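Local coordinates for protein putative 2,5-diketo-D-gluconic acid reductase B (Sinorhizobium meliloti, PDB 3UP8) that probably reduces methylglyoxal to hydroxyacetone with NADPH, as a TIM-barrel member of the aldo/keto reductase family, at residues 37-42 with 50-55; 125-130 with 134-139; 183-188 with 218-223. All blocks are in the same frame, centred on the assembly; numbering follows the deposited sequence.

Contact 1: 37-42 with 50-55; sequences LGFGTF and LRILPQ
F39, on the first strand of the closed eight-stranded TIM barrel, points its side chain outward into helix 46-59, the helix of the first beta-alpha-beta unit, and there meets I52 and L53. The contact is wholly apolar, with no hydrogen bond between the two segments, and buries 156 Å² over both sides. The strand side is held in the barrel wall by backbone hydrogen bonds from F39 to H63 and D65; the helix is kinked at P54, which has no N-H to bond to the preceding turn. Along the helix, I52 comes first. Its CG2 methyl lies at the edge of the F39 ring, close to the ring plane, with F39 CZ 3.9 Å from I52 CG2 and CE1 almost as near. The two side chains cross at about a right angle. I52 CG2 stands anti to its own backbone N, while CG1 lies beside that N and carries CD1 away from the strand, which leaves the CG2 methyl as the nearest part of I52 to the ring. L53 follows and takes a face of the same ring. Its CG, anti to the backbone N (chi1 -174°), swings the isobutyl group toward the strand, although the bond to CB itself runs across the line between the segments. L53 CB also approaches the rim of the ring, near CE2. Around this pair the ring touches A56, M44 and T251, while L53 also rests on A79 of helix 73-83, the next helix around the barrel. The face contact is a CH-pi interaction: L53 CD1 sits 3.9 Å from the centroid of the F39 ring, 21° off the ring normal and displaced toward the rim, where F39 CD2 is its nearest atom at 3.6 Å.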
loop_
_atom_site.group_PDB
_atom_site.type_symbol
_atom_site.label_atom_id
_atom_site.label_comp_id
_atom_site.label_asym_id
_atom_site.label_seq_id
_atom_site.Cartn_x
_atom_site.Cartn_y
_atom_site.Cartn_z
ATOM N N LEU A 37 6.779 2.749 5.185
ATOM C CA LEU A 37 7.127 2.996 3.800
ATOM C C LEU A 37 7.397 1.672 3.108
ATOM O O LEU A 37 8.176 0.853 3.589
ATOM C CB LEU A 37 8.346 3.926 3.685
ATOM C CG LEU A 37 8.975 4.124 2.287
ATOM C CD1 LEU A 37 8.041 4.892 1.353
ATOM C CD2 LEU A 37 10.302 4.862 2.442
ATOM N N GLY A 38 6.734 1.480 1.977
ATOM C CA GLY A 38 6.853 0.267 1.209
ATOM C C GLY A 38 7.275 0.563 -0.208
ATOM O O GLY A 38 7.064 1.666 -0.716
ATOM N N PHE A 39 7.907 -0.440 -0.816
ATOM C CA PHE A 39 8.270 -0.455 -2.217
ATOM C C PHE A 39 7.099 -1.020 -3.018
ATOM O O PHE A 39 6.837 -2.231 -2.987
ATOM C CB PHE A 39 9.502 -1.358 -2.402
ATOM C CG PHE A 39 10.155 -1.227 -3.753
ATOM C CD1 PHE A 39 11.157 -0.290 -3.963
ATOM C CD2 PHE A 39 9.780 -2.053 -4.806
ATOM C CE1 PHE A 39 11.771 -0.168 -5.208
ATOM C CE2 PHE A 39 10.386 -1.944 -6.052
ATOM C CZ PHE A 39 11.387 -0.997 -6.255
ATOM N N GLY A 40 6.400 -0.148 -3.737
ATOM C CA GLY A 40 5.252 -0.557 -4.534
ATOM C C GLY A 40 5.685 -0.916 -5.940
ATOM O O GLY A 40 6.424 -0.156 -6.577
ATOM N N THR A 41 5.246 -2.074 -6.427
ATOM C CA THR A 41 5.624 -2.528 -7.784
ATOM C C THR A 41 4.538 -2.250 -8.830
ATOM O O THR A 41 4.706 -2.541 -10.016
ATOM C CB THR A 41 6.080 -4.009 -7.827
ATOM O OG1 THR A 41 4.996 -4.866 -7.455
ATOM C CG2 THR A 41 7.261 -4.248 -6.878
ATOM N N PHE A 42 3.430 -1.676 -8.383
ATOM C CA PHE A 42 2.401 -1.138 -9.274
ATOM C C PHE A 42 3.080 -0.146 -10.240
ATOM O O PHE A 42 3.879 0.689 -9.821
ATOM C CB PHE A 42 1.316 -0.485 -8.404
ATOM C CG PHE A 42 0.355 0.402 -9.133
ATOM C CD1 PHE A 42 -0.353 -0.051 -10.245
ATOM C CD2 PHE A 42 0.107 1.685 -8.654
ATOM C CE1 PHE A 42 -1.263 0.786 -10.897
ATOM C CE2 PHE A 42 -0.786 2.534 -9.298
ATOM C CZ PHE A 42 -1.475 2.086 -10.420
ATOM N N LEU A 50 13.571 -6.112 -11.231
ATOM C CA LEU A 50 14.815 -6.880 -11.096
ATOM C C LEU A 50 16.050 -5.990 -10.932
ATOM O O LEU A 50 17.020 -6.382 -10.284
ATOM C CB LEU A 50 15.036 -7.796 -12.298
ATOM C CG LEU A 50 14.237 -9.076 -12.474
ATOM C CD1 LEU A 50 14.654 -9.714 -13.792
ATOM C CD2 LEU A 50 14.445 -10.030 -11.316
ATOM N N ARG A 51 16.007 -4.805 -11.533
ATOM C CA ARG A 51 17.086 -3.837 -11.425
ATOM C C ARG A 51 17.047 -3.088 -10.089
ATOM O O ARG A 51 18.061 -3.014 -9.384
ATOM C CB ARG A 51 17.009 -2.840 -12.584
ATOM C CG ARG A 51 18.290 -2.019 -12.815
ATOM C CD ARG A 51 17.977 -0.720 -13.553
ATOM N NE ARG A 51 17.038 -0.943 -14.656
ATOM C CZ ARG A 51 16.047 -0.115 -14.990
ATOM N NH1 ARG A 51 15.852 1.011 -14.310
ATOM N NH2 ARG A 51 15.245 -0.422 -16.005
ATOM N N ILE A 52 15.882 -2.555 -9.731
ATOM C CA ILE A 52 15.797 -1.585 -8.634
ATOM C C ILE A 52 15.500 -2.192 -7.260
ATOM O O ILE A 52 16.070 -1.753 -6.256
ATOM C CB ILE A 52 14.794 -0.458 -8.977
ATOM C CG1 ILE A 52 15.269 0.291 -10.222
ATOM C CG2 ILE A 52 14.645 0.525 -7.829
ATOM C CD1 ILE A 52 14.222 0.367 -11.300
ATOM N N LEU A 53 14.624 -3.198 -7.205
ATOM C CA LEU A 53 14.290 -3.820 -5.914
ATOM C C LEU A 53 15.505 -4.317 -5.101
ATOM O O LEU A 53 15.551 -4.090 -3.893
ATOM C CB LEU A 53 13.204 -4.904 -6.057
ATOM C CG LEU A 53 12.643 -5.547 -4.778
ATOM C CD1 LEU A 53 12.258 -4.495 -3.741
ATOM C CD2 LEU A 53 11.443 -6.430 -5.113
ATOM N N PRO A 54 16.501 -4.966 -5.752
ATOM C CA PRO A 54 17.699 -5.355 -4.974
ATOM C C PRO A 54 18.365 -4.166 -4.275
ATOM O O PRO A 54 18.769 -4.268 -3.118
ATOM C CB PRO A 54 18.635 -5.940 -6.048
ATOM C CG PRO A 54 17.687 -6.496 -7.068
ATOM C CD PRO A 54 16.561 -5.489 -7.130
ATOM N N GLN A 55 18.456 -3.042 -4.976
ATOM C CA GLN A 55 19.010 -1.825 -4.402
ATOM C C GLN A 55 18.134 -1.295 -3.268
ATOM O O GLN A 55 18.645 -0.915 -2.216
ATOM C CB GLN A 55 19.161 -0.762 -5.472
ATOM C CG GLN A 55 20.005 -1.192 -6.659
ATOM C CD GLN A 55 20.195 -0.054 -7.630
ATOM O OE1 GLN A 55 19.789 -0.134 -8.795
ATOM N NE2 GLN A 55 20.788 1.041 -7.144
#

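Contact 2: 125-130 with 134-139; sequences LLLHWP and VPMAER. With ACT (acetate ion), chain C.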
loop_
_atom_site.group_PDB
_atom_site.type_symbol
_atom_site.label_atom_id
_atom_site.label_comp_id
_atom_site.label_asym_id
_atom_site.label_seq_id
_atom_site.Cartn_x
_atom_site.Cartn_y
_atom_site.Cartn_z
ATOM N N LEU A 125 -2.360 -10.392 2.218
ATOM C CA LEU A 125 -3.094 -10.669 0.987
ATOM C C LEU A 125 -4.338 -9.803 0.957
ATOM O O LEU A 125 -5.119 -9.800 1.912
ATOM C CB LEU A 125 -3.479 -12.149 0.878
ATOM C CG LEU A 125 -4.177 -12.595 -0.414
ATOM C CD1 LEU A 125 -3.212 -12.509 -1.599
ATOM C CD2 LEU A 125 -4.753 -14.014 -0.308
ATOM N N LEU A 126 -4.500 -9.062 -0.135
ATOM C CA LEU A 126 -5.634 -8.150 -0.279
ATOM C C LEU A 126 -6.554 -8.595 -1.399
ATOM O O LEU A 126 -6.134 -9.206 -2.384
ATOM C CB LEU A 126 -5.147 -6.723 -0.569
ATOM C CG LEU A 126 -4.010 -6.123 0.263
ATOM C CD1 LEU A 126 -3.709 -4.706 -0.223
ATOM C CD2 LEU A 126 -4.347 -6.101 1.754
ATOM N N LEU A 127 -7.826 -8.279 -1.233
ATOM C CA LEU A 127 -8.754 -8.244 -2.340
ATOM C C LEU A 127 -8.465 -6.935 -3.060
ATOM O O LEU A 127 -8.538 -5.846 -2.458
ATOM C CB LEU A 127 -10.213 -8.290 -1.833
ATOM C CG LEU A 127 -10.546 -9.451 -0.886
ATOM C CD1 LEU A 127 -11.944 -9.305 -0.264
ATOM C CD2 LEU A 127 -10.400 -10.823 -1.596
ATOM N N HIS A 128 -8.148 -7.042 -4.347
ATOM C CA HIS A 128 -7.635 -5.891 -5.101
ATOM C C HIS A 128 -8.680 -4.799 -5.345
ATOM O O HIS A 128 -8.383 -3.615 -5.219
ATOM C CB HIS A 128 -7.010 -6.364 -6.429
ATOM C CG HIS A 128 -5.956 -5.447 -6.963
ATOM N ND1 HIS A 128 -4.929 -5.887 -7.771
ATOM C CD2 HIS A 128 -5.760 -4.114 -6.798
ATOM C CE1 HIS A 128 -4.152 -4.867 -8.089
ATOM N NE2 HIS A 128 -4.628 -3.781 -7.506
ATOM N N TRP A 129 -9.906 -5.210 -5.673
ATOM C CA TRP A 129 -11.000 -4.295 -5.953
ATOM C C TRP A 129 -12.286 -4.887 -5.392
ATOM O O TRP A 129 -12.418 -6.107 -5.353
ATOM C CB TRP A 129 -11.150 -4.059 -7.462
ATOM C CG TRP A 129 -10.058 -3.197 -8.021
ATOM C CD1 TRP A 129 -8.873 -3.616 -8.532
ATOM C CD2 TRP A 129 -10.043 -1.767 -8.085
ATOM N NE1 TRP A 129 -8.114 -2.536 -8.920
ATOM C CE2 TRP A 129 -8.810 -1.389 -8.645
ATOM C CE3 TRP A 129 -10.958 -0.768 -7.720
ATOM C CZ2 TRP A 129 -8.463 -0.055 -8.855
ATOM C CZ3 TRP A 129 -10.610 0.566 -7.933
ATOM C CH2 TRP A 129 -9.365 0.903 -8.481
ATOM N N PRO A 130 -13.242 -4.031 -4.970
ATOM C CA PRO A 130 -14.533 -4.505 -4.423
ATOM C C PRO A 130 -15.549 -4.984 -5.464
ATOM O O PRO A 130 -16.366 -5.866 -5.157
ATOM C CB PRO A 130 -15.083 -3.271 -3.706
ATOM C CG PRO A 130 -14.520 -2.127 -4.484
ATOM C CD PRO A 130 -13.113 -2.565 -4.857
ATOM N N VAL A 134 -19.043 -11.974 -7.504
ATOM C CA VAL A 134 -18.849 -12.955 -6.427
ATOM C C VAL A 134 -19.230 -12.326 -5.076
ATOM O O VAL A 134 -18.769 -11.226 -4.757
ATOM C CB VAL A 134 -17.384 -13.479 -6.369
ATOM C CG1 VAL A 134 -17.219 -14.507 -5.239
ATOM C CG2 VAL A 134 -16.973 -14.063 -7.723
ATOM N N PRO A 135 -20.094 -13.008 -4.295
ATOM C CA PRO A 135 -20.528 -12.462 -3.004
ATOM C C PRO A 135 -19.341 -12.123 -2.113
ATOM O O PRO A 135 -18.348 -12.876 -2.069
ATOM C CB PRO A 135 -21.353 -13.613 -2.397
ATOM C CG PRO A 135 -21.920 -14.305 -3.579
ATOM C CD PRO A 135 -20.810 -14.258 -4.625
HETATM N N MSE A 136 -19.421 -10.985 -1.444
HETATM C CA MSE A 136 -18.372 -10.568 -0.517
HETATM C C MSE A 136 -18.001 -11.668 0.487
HETATM O O MSE A 136 -16.814 -11.906 0.741
HETATM C CB MSE A 136 -18.782 -9.263 0.194
HETATM C CG MSE A 136 -17.711 -8.641 1.072
HETATM SE SE MSE A 136 -16.126 -8.161 0.016
HETATM C CE MSE A 136 -16.873 -6.620 -0.941
ATOM N N ALA A 137 -18.992 -12.349 1.063
ATOM C CA ALA A 137 -18.665 -13.376 2.063
ATOM C C ALA A 137 -17.884 -14.566 1.480
ATOM O O ALA A 137 -17.149 -15.215 2.200
ATOM C CB ALA A 137 -19.906 -13.871 2.798
ATOM N N GLU A 138 -18.066 -14.852 0.194
ATOM C CA GLU A 138 -17.283 -15.901 -0.464
ATOM C C GLU A 138 -15.805 -15.477 -0.582
ATOM O O GLU A 138 -14.914 -16.276 -0.349
ATOM C CB GLU A 138 -17.845 -16.241 -1.849
ATOM C CG GLU A 138 -17.128 -17.411 -2.532
ATOM C CD GLU A 138 -17.759 -17.826 -3.868
ATOM O OE1 GLU A 138 -18.966 -17.567 -4.085
ATOM O OE2 GLU A 138 -17.034 -18.403 -4.718
ATOM N N ARG A 139 -15.556 -14.217 -0.933
ATOM C CA ARG A 139 -14.175 -13.712 -1.058
ATOM C C ARG A 139 -13.528 -13.629 0.310
ATOM O O ARG A 139 -12.385 -14.019 0.489
ATOM C CB ARG A 139 -14.154 -12.338 -1.719
ATOM C CG ARG A 139 -14.736 -12.340 -3.109
ATOM C CD ARG A 139 -14.844 -10.917 -3.628
ATOM N NE ARG A 139 -16.208 -10.413 -3.576
ATOM C CZ ARG A 139 -16.545 -9.142 -3.759
ATOM N NH1 ARG A 139 -15.615 -8.219 -3.981
ATOM N NH2 ARG A 139 -17.822 -8.792 -3.695
HETATM C C ACT C . -3.249 -0.535 -8.049
HETATM O O ACT C . -2.334 -0.597 -7.198
HETATM O OXT ACT C . -3.474 -1.584 -8.664
HETATM C CH3 ACT C . -4.038 0.706 -8.325
#
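R139 reaches back from the first turn of helix 136-148 to the carbonyl of P130, in the loop after strand 122-127. NH1 donates to P130 O at 2.7 Å, with an N-H...O angle of 152°, approaching from above the carbonyl plane. On the helix side V134 O accepts weak bonds from both R139 NE and NH2, and M136 SE lies over the centre of one guanidinium face. The chain bends at chi3 (-103°) to bring the planar group between these partners. With the guanidinium gone, as in an alanine here, P130 O is likely to lose its donor from the helix, and V134 O its two weak ones, leaving loop and helix start less firmly tied. Beside the NH1 bond, buried L127 packs its CD1 4.0 Å from R139 CB; its approach to M136 SE, 4.3 Å from CD1, is looser. P135, at the N-cap position, and A137 lie on the solvent side. H128 turns the other way, to the barrel mouth, where NE2 donates at 2.7 Å to OXT of an acetate ion, probably from the crystallisation liquor, also hydrogen-bonded to Y70 OH. H128 and Y70 are the predicted substrate-binding histidine and proton donor, consistent with the aldo/keto reductase active site at the C-terminal end of a TIM barrel.

Contact 3: 183-188 with 218-223; sequences YHPYLD and PLLTEI
L220 of helix 218-227 puts one methyl, CD1, against P185 and Y186, which lie in the loop leaving strand 176-182 of the TIM barrel. The contact thus joins a loop after the sixth strand to a peripheral helix that follows the seventh, and it is small, burying 87 Å² over both sides. Backbone bonding shapes the loop: H184 to L187 form a type I beta turn, closed by L187 N to H184 O at 3.1 Å. Within it Y186 N makes a weak hydrogen bond to H184 ND1 at 3.2 Å, in the ring plane, while H184 NE2 is hydrogen-bonded to E182. The turn puts P185 and Y186 at its two central positions; P185 points toward the helix, while Y186 reaches it with its hydroxyl end. The polar side-chain bonds belong chiefly to Y186. Its OH is hydrogen-bonded to D217 OD2, just before the helix. The other carboxylate oxygen, D217 OD1, accepts a bond from L220 N, so one aspartate ties the tyrosine to the first turn of the helix. K213 makes a cation-pi contact with the Y186 ring. Between the segments themselves there is van der Waals contact. L220 has CG beside its backbone N and anti to the carbonyl carbon (chi1 -56°), with the chain then extended (chi2 -178°), which carries CD1 out to the loop. L220 CD1 stands 4.3 Å from P185 CG, a loose approach to the proline ring. V214 of the short helix 213-216 and V276 of helix 270-277 both touch P185 and L220, so the two side chains share a buried apolar setting. The side chains of Y186 and L220 approach from opposite directions, and the closest pair between the segments is Y186 OH and L220 CD1, 4.0 Å apart.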
loop_
_atom_site.group_PDB
_atom_site.type_symbol
_atom_site.label_atom_id
_atom_site.label_comp_id
_atom_site.label_asym_id
_atom_site.label_seq_id
_atom_site.Cartn_x
_atom_site.Cartn_y
_atom_site.Cartn_z
ATOM N N TYR A 183 -4.207 7.685 -2.371
ATOM C CA TYR A 183 -4.191 8.762 -1.381
ATOM C C TYR A 183 -2.977 9.655 -1.636
ATOM O O TYR A 183 -1.839 9.188 -1.666
ATOM C CB TYR A 183 -4.183 8.191 0.043
ATOM C CG TYR A 183 -4.463 9.196 1.147
ATOM C CD1 TYR A 183 -5.209 10.353 0.911
ATOM C CD2 TYR A 183 -3.979 8.973 2.444
ATOM C CE1 TYR A 183 -5.462 11.278 1.947
ATOM C CE2 TYR A 183 -4.232 9.879 3.482
ATOM C CZ TYR A 183 -4.972 11.016 3.225
ATOM O OH TYR A 183 -5.191 11.891 4.269
ATOM N N HIS A 184 -3.262 10.936 -1.853
ATOM C CA HIS A 184 -2.261 11.955 -2.162
ATOM C C HIS A 184 -2.936 13.290 -1.840
ATOM O O HIS A 184 -4.133 13.318 -1.550
ATOM C CB HIS A 184 -1.845 11.880 -3.636
ATOM C CG HIS A 184 -2.999 11.797 -4.588
ATOM N ND1 HIS A 184 -3.808 12.878 -4.883
ATOM C CD2 HIS A 184 -3.473 10.763 -5.324
ATOM C CE1 HIS A 184 -4.743 12.504 -5.739
ATOM N NE2 HIS A 184 -4.561 11.226 -6.026
ATOM N N PRO A 185 -2.181 14.401 -1.874
ATOM C CA PRO A 185 -2.780 15.674 -1.430
ATOM C C PRO A 185 -4.059 16.107 -2.179
ATOM O O PRO A 185 -4.885 16.835 -1.610
ATOM C CB PRO A 185 -1.649 16.675 -1.658
ATOM C CG PRO A 185 -0.389 15.843 -1.490
ATOM C CD PRO A 185 -0.734 14.529 -2.137
ATOM N N TYR A 186 -4.237 15.649 -3.421
ATOM C CA TYR A 186 -5.392 16.074 -4.238
ATOM C C TYR A 186 -6.666 15.247 -4.051
ATOM O O TYR A 186 -7.729 15.596 -4.586
ATOM C CB TYR A 186 -4.978 16.185 -5.713
ATOM C CG TYR A 186 -3.682 16.947 -5.836
ATOM C CD1 TYR A 186 -3.636 18.335 -5.636
ATOM C CD2 TYR A 186 -2.491 16.276 -6.102
ATOM C CE1 TYR A 186 -2.417 19.029 -5.716
ATOM C CE2 TYR A 186 -1.295 16.941 -6.175
ATOM C CZ TYR A 186 -1.255 18.310 -5.989
ATOM O OH TYR A 186 -0.039 18.921 -6.084
ATOM N N LEU A 187 -6.570 14.158 -3.284
ATOM C CA LEU A 187 -7.744 13.323 -3.021
ATOM C C LEU A 187 -8.011 13.214 -1.530
ATOM O O LEU A 187 -7.242 12.587 -0.805
ATOM C CB LEU A 187 -7.585 11.931 -3.646
ATOM C CG LEU A 187 -8.747 10.951 -3.434
ATOM C CD1 LEU A 187 -10.065 11.510 -4.018
ATOM C CD2 LEU A 187 -8.389 9.614 -4.082
ATOM N N ASP A 188 -9.113 13.820 -1.090
ATOM C CA ASP A 188 -9.546 13.753 0.309
ATOM C C ASP A 188 -9.928 12.319 0.707
ATOM O O ASP A 188 -10.679 11.649 -0.012
ATOM C CB ASP A 188 -10.745 14.675 0.546
ATOM C CG ASP A 188 -11.267 14.599 1.978
ATOM O OD1 ASP A 188 -10.456 14.582 2.929
ATOM O OD2 ASP A 188 -12.498 14.546 2.154
ATOM N N PRO A 218 3.539 24.172 -6.546
ATOM C CA PRO A 218 4.297 25.292 -5.967
ATOM C C PRO A 218 4.254 25.319 -4.438
ATOM O O PRO A 218 5.275 25.613 -3.809
ATOM C CB PRO A 218 3.603 26.534 -6.544
ATOM C CG PRO A 218 2.217 26.071 -6.900
ATOM C CD PRO A 218 2.368 24.635 -7.318
ATOM N N LEU A 219 3.097 25.022 -3.844
ATOM C CA LEU A 219 3.012 24.969 -2.389
ATOM C C LEU A 219 3.936 23.882 -1.821
ATOM O O LEU A 219 4.649 24.115 -0.835
ATOM C CB LEU A 219 1.570 24.794 -1.901
ATOM C CG LEU A 219 1.374 24.578 -0.388
ATOM C CD1 LEU A 219 1.647 25.844 0.429
ATOM C CD2 LEU A 219 -0.025 24.052 -0.086
ATOM N N LEU A 220 3.933 22.709 -2.454
ATOM C CA LEU A 220 4.765 21.586 -1.999
ATOM C C LEU A 220 6.257 21.833 -2.206
ATOM O O LEU A 220 7.080 21.393 -1.406
ATOM C CB LEU A 220 4.341 20.269 -2.662
ATOM C CG LEU A 220 2.876 19.851 -2.484
ATOM C CD1 LEU A 220 2.613 18.494 -3.145
ATOM C CD2 LEU A 220 2.455 19.844 -1.020
ATOM N N THR A 221 6.603 22.541 -3.277
ATOM C CA THR A 221 7.988 22.945 -3.503
ATOM C C THR A 221 8.413 23.972 -2.450
ATOM O O THR A 221 9.563 23.966 -2.006
ATOM C CB THR A 221 8.192 23.508 -4.927
ATOM O OG1 THR A 221 7.779 22.531 -5.888
ATOM C CG2 THR A 221 9.650 23.854 -5.174
ATOM N N GLU A 222 7.478 24.832 -2.044
ATOM C CA GLU A 222 7.747 25.854 -1.035
ATOM C C GLU A 222 8.018 25.215 0.323
ATOM O O GLU A 222 8.990 25.557 1.008
ATOM C CB GLU A 222 6.592 26.857 -0.922
ATOM C CG GLU A 222 6.950 28.073 -0.052
ATOM C CD GLU A 222 5.747 28.859 0.446
ATOM O OE1 GLU A 222 4.685 28.870 -0.225
ATOM O OE2 GLU A 222 5.877 29.495 1.513
ATOM N N ILE A 223 7.153 24.284 0.712
ATOM C CA ILE A 223 7.314 23.607 1.989
ATOM C C ILE A 223 8.594 22.784 1.982
ATOM O O ILE A 223 9.351 22.808 2.950
ATOM C CB ILE A 223 6.077 22.782 2.354
ATOM C CG1 ILE A 223 4.885 23.723 2.559
ATOM C CG2 ILE A 223 6.327 21.971 3.620
ATOM C CD1 ILE A 223 3.532 23.031 2.698
#

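Overall arrangement
All three contacts are buried where residues touch, but they lie at different distances from the chain centre. Measured from contact centre to chain centre, contact 1 is the nearest, at about 13 Å, and contact 3 the farthest, at about 19 Å. Contacts 1 and 2 each join a barrel strand or its trailing loop to the next helix, in different beta-alpha-beta units of the same closed sheet; contact 3 involves no strand and links a loop to a peripheral helix. Contact 1 sets an aromatic ring against aliphatic carbon, contact 2 adds an arginine-to-carbonyl bond on the outer side of the loop whose H128 reaches the predicted site, and contact 3 is sparse, with its polar tie supplied by a neighbouring aspartate. Contacts 2 and 3 occupy opposite sides of the chain centre.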